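Local coordinates for SusD superfamily protein (Bacteroides vulgatus ATCC 8482, PDB 3JQ0), which probably binds nutrients, likely glycans, at the outer membrane, as other SusD-family proteins do, at residues A[69-83]-A[114-128]. Residues are numbered along the deposited sequence; the frame is centred on the assembly and turned at random.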
ATOM      1  N   ILE A  69      -3.130  -2.936  16.060  1.00  8.67           N
ATOM      2  CA  ILE A  69      -3.076  -4.287  15.518  1.00  8.50           C
ATOM      3  C   ILE A  69      -2.350  -5.157  16.533  1.00  8.19           C
ATOM      4  O   ILE A  69      -1.226  -4.838  16.911  1.00  8.95           O
ATOM      5  CB  ILE A  69      -2.315  -4.329  14.159  1.00  8.83           C
ATOM      6  CG1 ILE A  69      -2.976  -3.402  13.113  1.00  9.72           C
ATOM      7  CG2 ILE A  69      -2.182  -5.778  13.699  1.00 10.20           C
ATOM      8  CD1 ILE A  69      -2.178  -3.334  11.827  1.00 11.56           C
ATOM      9  N   SER A  70      -3.013  -6.227  16.963  1.00  8.16           N
ATOM     10  CA  SER A  70      -2.468  -7.202  17.901  0.52  8.06           C
ATOM     11  C   SER A  70      -1.612  -8.263  17.237  1.00  8.20           C
ATOM     12  O   SER A  70      -1.760  -8.569  16.055  1.00  9.03           O
ATOM     13  CB  SER A  70      -3.599  -7.906  18.679  0.52  8.87           C
ATOM     14  OG  SER A  70      -4.100  -7.066  19.696  0.52  8.76           O
ATOM     15  N   ASN A  71      -0.750  -8.874  18.051  1.00  8.18           N
ATOM     16  CA  ASN A  71      -0.061 -10.115  17.681  1.00  8.76           C
ATOM     17  C   ASN A  71       0.632 -10.079  16.350  1.00  7.85           C
ATOM     18  O   ASN A  71       0.485 -10.988  15.523  1.00  8.57           O
ATOM     19  CB  ASN A  71      -1.015 -11.329  17.758  1.00  9.23           C
ATOM     20  CG  ASN A  71      -0.272 -12.682  17.783  1.00  9.71           C
ATOM     21  OD1 ASN A  71       0.857 -12.753  18.278  1.00 12.80           O
ATOM     22  ND2 ASN A  71      -0.878 -13.721  17.276  1.00 14.42           N
ATOM     23  N   TYR A  72       1.351  -9.003  16.111  1.00  8.09           N
ATOM     24  CA  TYR A  72       2.170  -8.882  14.896  1.00  8.48           C
ATOM     25  C   TYR A  72       1.319  -9.066  13.637  1.00  8.98           C
ATOM     26  O   TYR A  72       1.791  -9.596  12.620  1.00  9.20           O
ATOM     27  CB  TYR A  72       3.367  -9.842  14.933  1.00  8.70           C
ATOM     28  CG  TYR A  72       4.305  -9.584  16.083  1.00  7.93           C
ATOM     29  CD1 TYR A  72       5.137  -8.472  16.129  1.00  8.36           C
ATOM     30  CD2 TYR A  72       4.291 -10.442  17.205  1.00  8.99           C
ATOM     31  CE1 TYR A  72       6.010  -8.270  17.180  1.00  8.74           C
ATOM     32  CE2 TYR A  72       5.195 -10.248  18.256  1.00  9.51           C
ATOM     33  CZ  TYR A  72       6.050  -9.170  18.229  1.00  8.46           C
ATOM     34  OH  TYR A  72       6.964  -9.045  19.248  1.00 10.42           O
ATOM     35  N   GLY A  73       0.080  -8.608  13.684  1.00  9.62           N
ATOM     36  CA  GLY A  73      -0.792  -8.735  12.531  1.00 10.67           C
ATOM     37  C   GLY A  73      -1.106 -10.155  12.123  1.00 10.83           C
ATOM     38  O   GLY A  73      -1.481 -10.370  10.979  1.00 12.01           O
ATOM     39  N   ASP A  74      -0.942 -11.114  13.036  1.00 10.07           N
ATOM     40  CA  ASP A  74      -1.128 -12.508  12.784  0.52 10.30           C
ATOM     41  C   ASP A  74      -0.184 -13.046  11.691  1.00  9.55           C
ATOM     42  O   ASP A  74      -0.480 -14.026  11.023  1.00 10.88           O
ATOM     43  CB  ASP A  74      -2.594 -12.750  12.474  0.52 11.68           C
ATOM     44  CG  ASP A  74      -2.950 -14.157  12.590  0.52 11.75           C
ATOM     45  OD1 ASP A  74      -2.407 -14.869  13.469  0.52 14.41           O
ATOM     46  OD2 ASP A  74      -3.763 -14.590  11.748  0.52 14.26           O
HETATM   47  N   MSE A  75       0.962 -12.401  11.521  1.00  9.96           N
HETATM   48  CA  MSE A  75       1.892 -12.815  10.447  1.00 10.17           C
HETATM   49  C   MSE A  75       2.701 -14.066  10.732  1.00  9.18           C
HETATM   50  O   MSE A  75       3.084 -14.768   9.801  1.00 10.36           O
HETATM   51  CB  MSE A  75       2.764 -11.646  10.040  1.00  9.65           C
HETATM   52  CG  MSE A  75       2.007 -10.572   9.297  1.00 11.62           C
HETATM   53 SE   MSE A  75       3.210  -9.157   8.664  1.00 11.42          SE
HETATM   54  CE  MSE A  75       2.795  -7.807   9.912  1.00 15.53           C
ATOM     55  N   TYR A  76       2.922 -14.381  12.009  1.00  9.64           N
ATOM     56  CA  TYR A  76       3.781 -15.521  12.318  1.00  9.72           C
ATOM     57  C   TYR A  76       3.189 -16.860  11.911  1.00 10.91           C
ATOM     58  O   TYR A  76       3.901 -17.771  11.515  1.00 11.88           O
ATOM     59  CB  TYR A  76       4.217 -15.567  13.763  1.00 10.54           C
ATOM     60  CG  TYR A  76       5.381 -14.629  14.005  1.00 10.75           C
ATOM     61  CD1 TYR A  76       6.669 -15.015  13.691  1.00 11.67           C
ATOM     62  CD2 TYR A  76       5.214 -13.352  14.490  1.00 10.94           C
ATOM     63  CE1 TYR A  76       7.773 -14.166  13.877  1.00 11.10           C
ATOM     64  CE2 TYR A  76       6.300 -12.474  14.665  1.00 11.16           C
ATOM     65  CZ  TYR A  76       7.566 -12.882  14.378  1.00 10.27           C
ATOM     66  OH  TYR A  76       8.600 -12.021  14.588  1.00 11.73           O
ATOM     67  N   LYS A  77       1.879 -17.018  11.954  1.00 12.46           N
ATOM     68  CA  LYS A  77       1.353 -18.338  11.534  0.52 12.93           C
ATOM     69  C   LYS A  77       1.444 -18.463  10.006  1.00 12.30           C
ATOM     70  O   LYS A  77       1.496 -19.574   9.505  1.00 13.30           O
ATOM     71  CB  LYS A  77      -0.007 -18.678  12.111  0.52 14.01           C
ATOM     72  CG  LYS A  77      -1.136 -17.831  11.610  0.52 13.05           C
ATOM     73  CD  LYS A  77      -2.429 -18.408  12.228  0.52 13.69           C
ATOM     74  CE  LYS A  77      -3.689 -17.607  12.076  0.52 11.96           C
ATOM     75  NZ  LYS A  77      -4.024 -17.468  10.651  0.52 13.55           N
ATOM     76  N   ILE A  78       1.501 -17.329   9.253  1.00 11.48           N
ATOM     77  CA  ILE A  78       1.819 -17.411   7.820  1.00 10.60           C
ATOM     78  C   ILE A  78       3.256 -17.817   7.603  1.00  9.47           C
ATOM     79  O   ILE A  78       3.557 -18.707   6.821  1.00  9.73           O
ATOM     80  CB  ILE A  78       1.523 -16.083   7.047  1.00 10.84           C
ATOM     81  CG1 ILE A  78       0.168 -15.472   7.456  1.00 11.21           C
ATOM     82  CG2 ILE A  78       1.674 -16.268   5.570  1.00 11.72           C
ATOM     83  CD1 ILE A  78      -0.122 -14.140   6.824  1.00 12.94           C
ATOM     84  N   ILE A  79       4.141 -17.163   8.332  1.00  9.39           N
ATOM     85  CA  ILE A  79       5.568 -17.463   8.276  1.00  9.78           C
ATOM     86  C   ILE A  79       5.811 -18.958   8.543  1.00  9.92           C
ATOM     87  O   ILE A  79       6.592 -19.614   7.839  1.00 10.78           O
ATOM     88  CB  ILE A  79       6.366 -16.524   9.219  1.00 10.12           C
ATOM     89  CG1 ILE A  79       6.338 -15.091   8.659  1.00 10.08           C
ATOM     90  CG2 ILE A  79       7.816 -17.004   9.397  1.00 11.48           C
ATOM     91  CD1 ILE A  79       6.747 -14.023   9.678  1.00 10.59           C
ATOM     92  N   ASN A  80       5.133 -19.509   9.549  1.00 10.83           N
ATOM     93  CA  ASN A  80       5.245 -20.940   9.866  0.50 11.39           C
ATOM     94  C   ASN A  80       4.941 -21.781   8.641  1.00 11.09           C
ATOM     95  O   ASN A  80       5.690 -22.710   8.297  1.00 12.24           O
ATOM     96  CB  ASN A  80       4.289 -21.266  11.019  0.50 11.57           C
ATOM     97  CG  ASN A  80       4.394 -22.719  11.556  0.50 12.32           C
ATOM     98  OD1 ASN A  80       4.912 -23.653  10.917  0.50 13.49           O
ATOM     99  ND2 ASN A  80       3.831 -22.895  12.750  0.50 14.55           N
ATOM    100  N   GLN A  81       3.823 -21.485   7.966  1.00 10.64           N
ATOM    101  CA  GLN A  81       3.475 -22.255   6.778  1.00 10.80           C
ATOM    102  C   GLN A  81       4.471 -22.064   5.630  1.00 10.26           C
ATOM    103  O   GLN A  81       4.786 -22.995   4.917  1.00 11.10           O
ATOM    104  CB  GLN A  81       2.029 -21.925   6.321  1.00 11.42           C
ATOM    105  CG  GLN A  81       0.948 -22.192   7.407  1.00 16.01           C
ATOM    106  CD  GLN A  81       0.910 -23.580   7.848  1.00 20.84           C
ATOM    107  OE1 GLN A  81       0.735 -24.466   7.023  1.00 25.03           O
ATOM    108  NE2 GLN A  81       1.038 -23.811   9.171  1.00 24.73           N
ATOM    109  N   ILE A  82       4.966 -20.839   5.422  1.00 10.11           N
ATOM    110  CA  ILE A  82       5.969 -20.590   4.398  1.00  9.79           C
ATOM    111  C   ILE A  82       7.204 -21.455   4.699  1.00 10.04           C
ATOM    112  O   ILE A  82       7.824 -22.033   3.796  1.00 11.44           O
ATOM    113  CB  ILE A  82       6.344 -19.087   4.309  1.00  8.97           C
ATOM    114  CG1 ILE A  82       5.148 -18.235   3.853  1.00  9.81           C
ATOM    115  CG2 ILE A  82       7.534 -18.915   3.378  1.00 10.67           C
ATOM    116  CD1 ILE A  82       5.333 -16.732   4.057  1.00 10.21           C
ATOM    117  N   ASN A  83       7.616 -21.460   5.963  1.00 11.05           N
ATOM    118  CA  ASN A  83       8.786 -22.250   6.355  1.00 11.78           C
ATOM    119  C   ASN A  83       8.637 -23.734   6.026  1.00 12.26           C
ATOM    120  O   ASN A  83       9.565 -24.394   5.542  1.00 13.35           O
ATOM    121  CB  ASN A  83       9.062 -22.071   7.833  1.00 11.85           C
ATOM    122  CG  ASN A  83       9.489 -20.638   8.199  1.00 11.52           C
ATOM    123  OD1 ASN A  83       9.878 -19.839   7.346  1.00 12.35           O
ATOM    124  ND2 ASN A  83       9.413 -20.315   9.475  1.00 11.55           N
ATOM    125  N   LEU A 114       6.997 -10.396   4.510  1.00  6.86           N
ATOM    126  CA  LEU A 114       6.364 -10.312   5.808  1.00  7.54           C
ATOM    127  C   LEU A 114       7.334  -9.770   6.859  1.00  6.68           C
ATOM    128  O   LEU A 114       6.964  -8.897   7.644  1.00  7.67           O
ATOM    129  CB  LEU A 114       5.768 -11.661   6.228  1.00  7.30           C
ATOM    130  CG  LEU A 114       4.629 -12.171   5.372  1.00  8.05           C
ATOM    131  CD1 LEU A 114       4.207 -13.571   5.786  1.00 10.81           C
ATOM    132  CD2 LEU A 114       3.405 -11.224   5.429  1.00 10.53           C
ATOM    133  N   TYR A 115       8.556 -10.279   6.876  1.00  7.18           N
ATOM    134  CA  TYR A 115       9.523  -9.768   7.806  1.00  7.74           C
ATOM    135  C   TYR A 115       9.820  -8.289   7.606  1.00  7.22           C
ATOM    136  O   TYR A 115      10.145  -7.585   8.585  1.00  7.32           O
ATOM    137  CB  TYR A 115      10.820 -10.584   7.840  1.00  7.96           C
ATOM    138  CG  TYR A 115      10.700 -11.813   8.750  1.00  8.32           C
ATOM    139  CD1 TYR A 115      10.653 -11.677  10.110  1.00  8.87           C
ATOM    140  CD2 TYR A 115      10.585 -13.090   8.220  1.00  8.52           C
ATOM    141  CE1 TYR A 115      10.503 -12.779  10.946  1.00  9.49           C
ATOM    142  CE2 TYR A 115      10.493 -14.202   9.026  1.00  9.68           C
ATOM    143  CZ  TYR A 115      10.448 -14.052  10.388  1.00  9.75           C
ATOM    144  OH  TYR A 115      10.289 -15.125  11.265  1.00 10.65           O
ATOM    145  N   PHE A 116       9.705  -7.776   6.369  1.00  6.94           N
ATOM    146  CA  PHE A 116       9.950  -6.349   6.109  1.00  7.41           C
ATOM    147  C   PHE A 116       8.800  -5.474   6.641  1.00  6.60           C
ATOM    148  O   PHE A 116       9.052  -4.380   7.150  1.00  7.04           O
ATOM    149  CB  PHE A 116      10.240  -6.142   4.632  1.00  6.92           C
ATOM    150  CG  PHE A 116      10.647  -4.737   4.264  1.00  7.37           C
ATOM    151  CD1 PHE A 116      11.679  -4.079   4.918  1.00  7.33           C
ATOM    152  CD2 PHE A 116      10.001  -4.075   3.231  1.00  7.26           C
ATOM    153  CE1 PHE A 116      12.056  -2.814   4.569  1.00  8.41           C
ATOM    154  CE2 PHE A 116      10.382  -2.789   2.884  1.00  8.46           C
ATOM    155  CZ  PHE A 116      11.429  -2.158   3.543  1.00  8.41           C
ATOM    156  N   HIS A 117       7.547  -5.945   6.590  1.00  6.81           N
ATOM    157  CA  HIS A 117       6.472  -5.279   7.339  1.00  6.86           C
ATOM    158  C   HIS A 117       6.769  -5.282   8.826  1.00  6.35           C
ATOM    159  O   HIS A 117       6.596  -4.295   9.535  1.00  7.12           O
ATOM    160  CB  HIS A 117       5.125  -5.927   7.084  1.00  6.89           C
ATOM    161  CG  HIS A 117       4.460  -5.515   5.814  1.00  7.46           C
ATOM    162  ND1 HIS A 117       3.960  -4.259   5.582  1.00  7.45           N
ATOM    163  CD2 HIS A 117       4.132  -6.269   4.735  1.00  8.94           C
ATOM    164  CE1 HIS A 117       3.396  -4.244   4.392  1.00  9.32           C
ATOM    165  NE2 HIS A 117       3.499  -5.448   3.842  1.00  8.73           N
ATOM    166  N   LEU A 118       7.198  -6.437   9.341  1.00  7.60           N
ATOM    167  CA  LEU A 118       7.495  -6.547  10.785  1.00  7.41           C
ATOM    168  C   LEU A 118       8.622  -5.604  11.217  1.00  6.96           C
ATOM    169  O   LEU A 118       8.528  -4.943  12.235  1.00  7.80           O
ATOM    170  CB  LEU A 118       7.826  -8.009  11.181  1.00  7.88           C
ATOM    171  CG  LEU A 118       6.680  -9.031  11.059  1.00  7.73           C
ATOM    172  CD1 LEU A 118       7.189 -10.447  11.318  1.00 10.60           C
ATOM    173  CD2 LEU A 118       5.582  -8.670  12.046  1.00 11.56           C
ATOM    174  N   LEU A 119       9.689  -5.541  10.410  1.00  6.93           N
ATOM    175  CA  LEU A 119      10.832  -4.661  10.730  1.00  7.39           C
ATOM    176  C   LEU A 119      10.391  -3.199  10.825  1.00  7.08           C
ATOM    177  O   LEU A 119      10.716  -2.506  11.766  1.00  7.31           O
ATOM    178  CB  LEU A 119      11.876  -4.777   9.629  1.00  7.62           C
ATOM    179  CG  LEU A 119      13.058  -3.844   9.784  1.00  8.56           C
ATOM    180  CD1 LEU A 119      13.929  -4.168  10.996  1.00 12.50           C
ATOM    181  CD2 LEU A 119      13.881  -3.811   8.503  1.00 10.32           C
ATOM    182  N   ARG A 120       9.638  -2.733   9.821  1.00  7.16           N
ATOM    183  CA  ARG A 120       9.240  -1.335   9.758  1.00  6.97           C
ATOM    184  C   ARG A 120       8.212  -0.967  10.815  1.00  6.59           C
ATOM    185  O   ARG A 120       8.092   0.185  11.202  1.00  7.20           O
ATOM    186  CB  ARG A 120       8.737  -0.992   8.354  1.00  7.03           C
ATOM    187  CG  ARG A 120       9.817  -1.059   7.274  1.00  7.55           C
ATOM    188  CD  ARG A 120       9.253  -0.707   5.917  1.00  7.60           C
ATOM    189  NE  ARG A 120       8.412  -1.790   5.422  1.00  7.04           N
ATOM    190  CZ  ARG A 120       7.717  -1.711   4.297  1.00  7.02           C
ATOM    191  NH1 ARG A 120       7.736  -0.604   3.581  1.00  7.72           N
ATOM    192  NH2 ARG A 120       6.959  -2.733   3.923  1.00  8.20           N
ATOM    193  N   SER A 121       7.463  -1.969  11.263  1.00  6.31           N
ATOM    194  CA  SER A 121       6.320  -1.740  12.160  1.00  7.01           C
ATOM    195  C   SER A 121       6.657  -2.003  13.625  1.00  7.00           C
ATOM    196  O   SER A 121       6.360  -1.189  14.479  1.00  7.49           O
ATOM    197  CB  SER A 121       5.111  -2.552  11.689  1.00  7.76           C
ATOM    198  OG  SER A 121       4.729  -2.105  10.390  1.00  7.42           O
ATOM    199  N   TRP A 122       7.256  -3.158  13.928  1.00  7.17           N
ATOM    200  CA  TRP A 122       7.639  -3.564  15.278  1.00  7.25           C
ATOM    201  C   TRP A 122       9.139  -3.518  15.604  1.00  7.61           C
ATOM    202  O   TRP A 122       9.470  -3.462  16.773  1.00  8.92           O
ATOM    203  CB  TRP A 122       7.031  -4.924  15.631  1.00  7.75           C
ATOM    204  CG  TRP A 122       5.556  -4.837  15.945  1.00  6.91           C
ATOM    205  CD1 TRP A 122       5.022  -4.467  17.177  1.00  7.34           C
ATOM    206  CD2 TRP A 122       4.425  -5.040  15.065  1.00  7.23           C
ATOM    207  NE1 TRP A 122       3.658  -4.472  17.107  1.00  8.10           N
ATOM    208  CE2 TRP A 122       3.266  -4.770  15.823  1.00  7.76           C
ATOM    209  CE3 TRP A 122       4.283  -5.408  13.740  1.00  7.83           C
ATOM    210  CZ2 TRP A 122       1.992  -4.905  15.266  1.00  8.11           C
ATOM    211  CZ3 TRP A 122       3.015  -5.512  13.200  1.00  7.59           C
ATOM    212  CH2 TRP A 122       1.906  -5.259  13.962  1.00  8.37           C
ATOM    213  N   GLY A 123      10.007  -3.478  14.590  1.00  8.06           N
ATOM    214  CA  GLY A 123      11.452  -3.303  14.822  1.00  8.52           C
ATOM    215  C   GLY A 123      12.131  -4.621  15.093  1.00  8.49           C
ATOM    216  O   GLY A 123      12.335  -5.449  14.204  1.00 10.02           O
ATOM    217  N   ASP A 124      12.550  -4.814  16.357  1.00  8.76           N
ATOM    218  CA  ASP A 124      13.173  -6.053  16.815  1.00  8.58           C
ATOM    219  C   ASP A 124      12.072  -7.113  16.956  1.00  8.88           C
ATOM    220  O   ASP A 124      11.113  -6.877  17.664  1.00  9.41           O
ATOM    221  CB  ASP A 124      13.826  -5.886  18.184  1.00  9.40           C
ATOM    222  CG  ASP A 124      14.945  -4.862  18.254  1.00 11.03           C
ATOM    223  OD1 ASP A 124      15.334  -4.249  17.266  1.00 11.10           O
ATOM    224  OD2 ASP A 124      15.478  -4.759  19.385  1.00 16.14           O
ATOM    225  N   VAL A 125      12.202  -8.232  16.262  1.00  9.12           N
ATOM    226  CA  VAL A 125      11.177  -9.269  16.278  1.00  9.39           C
ATOM    227  C   VAL A 125      11.845 -10.635  16.291  1.00 10.01           C
ATOM    228  O   VAL A 125      13.020 -10.775  15.946  1.00 10.09           O
ATOM    229  CB  VAL A 125      10.205  -9.148  15.041  1.00  9.45           C
ATOM    230  CG1 VAL A 125       9.441  -7.820  15.081  1.00 10.44           C
ATOM    231  CG2 VAL A 125      10.931  -9.347  13.687  1.00 10.37           C
ATOM    232  N   VAL A 126      11.091 -11.669  16.668  1.00 10.52           N
ATOM    233  CA  VAL A 126      11.585 -13.023  16.651  1.00 11.50           C
ATOM    234  C   VAL A 126      11.820 -13.451  15.215  1.00 10.64           C
ATOM    235  O   VAL A 126      10.944 -13.304  14.357  1.00 10.67           O
ATOM    236  CB  VAL A 126      10.621 -13.987  17.367  1.00 11.94           C
ATOM    237  CG1 VAL A 126      11.127 -15.451  17.218  1.00 15.16           C
ATOM    238  CG2 VAL A 126      10.507 -13.618  18.828  1.00 15.45           C
ATOM    239  N   LEU A 127      12.986 -14.039  14.958  1.00 11.50           N
ATOM    240  CA  LEU A 127      13.273 -14.653  13.666  1.00 10.92           C
ATOM    241  C   LEU A 127      12.919 -16.137  13.753  1.00 11.75           C
ATOM    242  O   LEU A 127      13.702 -16.994  14.192  1.00 14.85           O
ATOM    243  CB  LEU A 127      14.728 -14.415  13.245  1.00 12.28           C
ATOM    244  CG  LEU A 127      15.082 -12.992  12.838  1.00 13.10           C
ATOM    245  CD1 LEU A 127      16.594 -12.825  12.567  1.00 15.04           C
ATOM    246  CD2 LEU A 127      14.214 -12.554  11.615  1.00 14.39           C
ATOM    247  N   TYR A 128      11.711 -16.451  13.314  1.00 11.96           N
ATOM    248  CA  TYR A 128      11.164 -17.781  13.318  1.00 12.62           C
ATOM    249  C   TYR A 128      11.360 -18.335  11.904  1.00 11.79           C
ATOM    250  O   TYR A 128      10.751 -17.837  10.926  1.00 12.52           O
ATOM    251  CB  TYR A 128       9.696 -17.715  13.697  1.00 13.97           C
ATOM    252  CG  TYR A 128       9.091 -19.032  13.799  1.00 15.91           C
ATOM    253  CD1 TYR A 128       9.536 -19.944  14.754  1.00 17.86           C
ATOM    254  CD2 TYR A 128       8.126 -19.473  12.879  1.00 16.78           C
ATOM    255  CE1 TYR A 128       9.007 -21.233  14.845  1.00 18.92           C
ATOM    256  CE2 TYR A 128       7.595 -20.742  12.943  1.00 17.78           C
ATOM    257  CZ  TYR A 128       8.059 -21.630  13.929  1.00 19.79           C
ATOM    258  OH  TYR A 128       7.540 -22.899  14.006  1.00 23.51           O
TER
HETATM  259  O   HOH W   1       8.801  -7.031  19.072  1.00  9.54           O
HETATM  260  O   HOH W   2       8.488 -11.175  17.638  1.00 14.62           O
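An antiparallel helical hairpin of the SusD fold, helix 75-91 against helix 97-122, meets here with the loops that lead into the first helix and out of the second, at the open end of the pair. The short helix segments cross at -149°, with axes 10.9 Å apart. Leu114 is a knob in the hole formed by Met75, Ile78, Ile79 and Ile82; its CD1 lies 3.7 Å from Ile78 CG2. Met75 is selenomethionine. Its chain bends at chi3 (-105°), which brings CE to 3.6 Å from Leu118 CD2. The same CE reaches the edge of the Trp122 indole.

Tyr72 turns its ring edge to the face of that indole in a T-shaped pair, planes at 68°. Tyr72 CA makes a CH-pi contact over the six-membered ring. Trp122 NE1 bonds Pro474 O. With an alanine here, the Tyr72 ring edge is likely to lose the face it meets, and Pro474 O its indole donor.

The antiparallel pair is consistent with the TPR-like helical part of SusD-family proteins, and the chain after the hairpin folds back along helix 75-91. Tyr76 OH donates to a lone pair of Val126 O, 2.7 Å away. Ile79 CD1 sits over one face of the Tyr115 ring. Tyr128 O accepts from Asn83 ND2 at 3.2 Å and from Tyr115 OH at 2.8 Å, on opposite faces of its carbonyl plane. Asn83 ND2 also bonds Asp130 O.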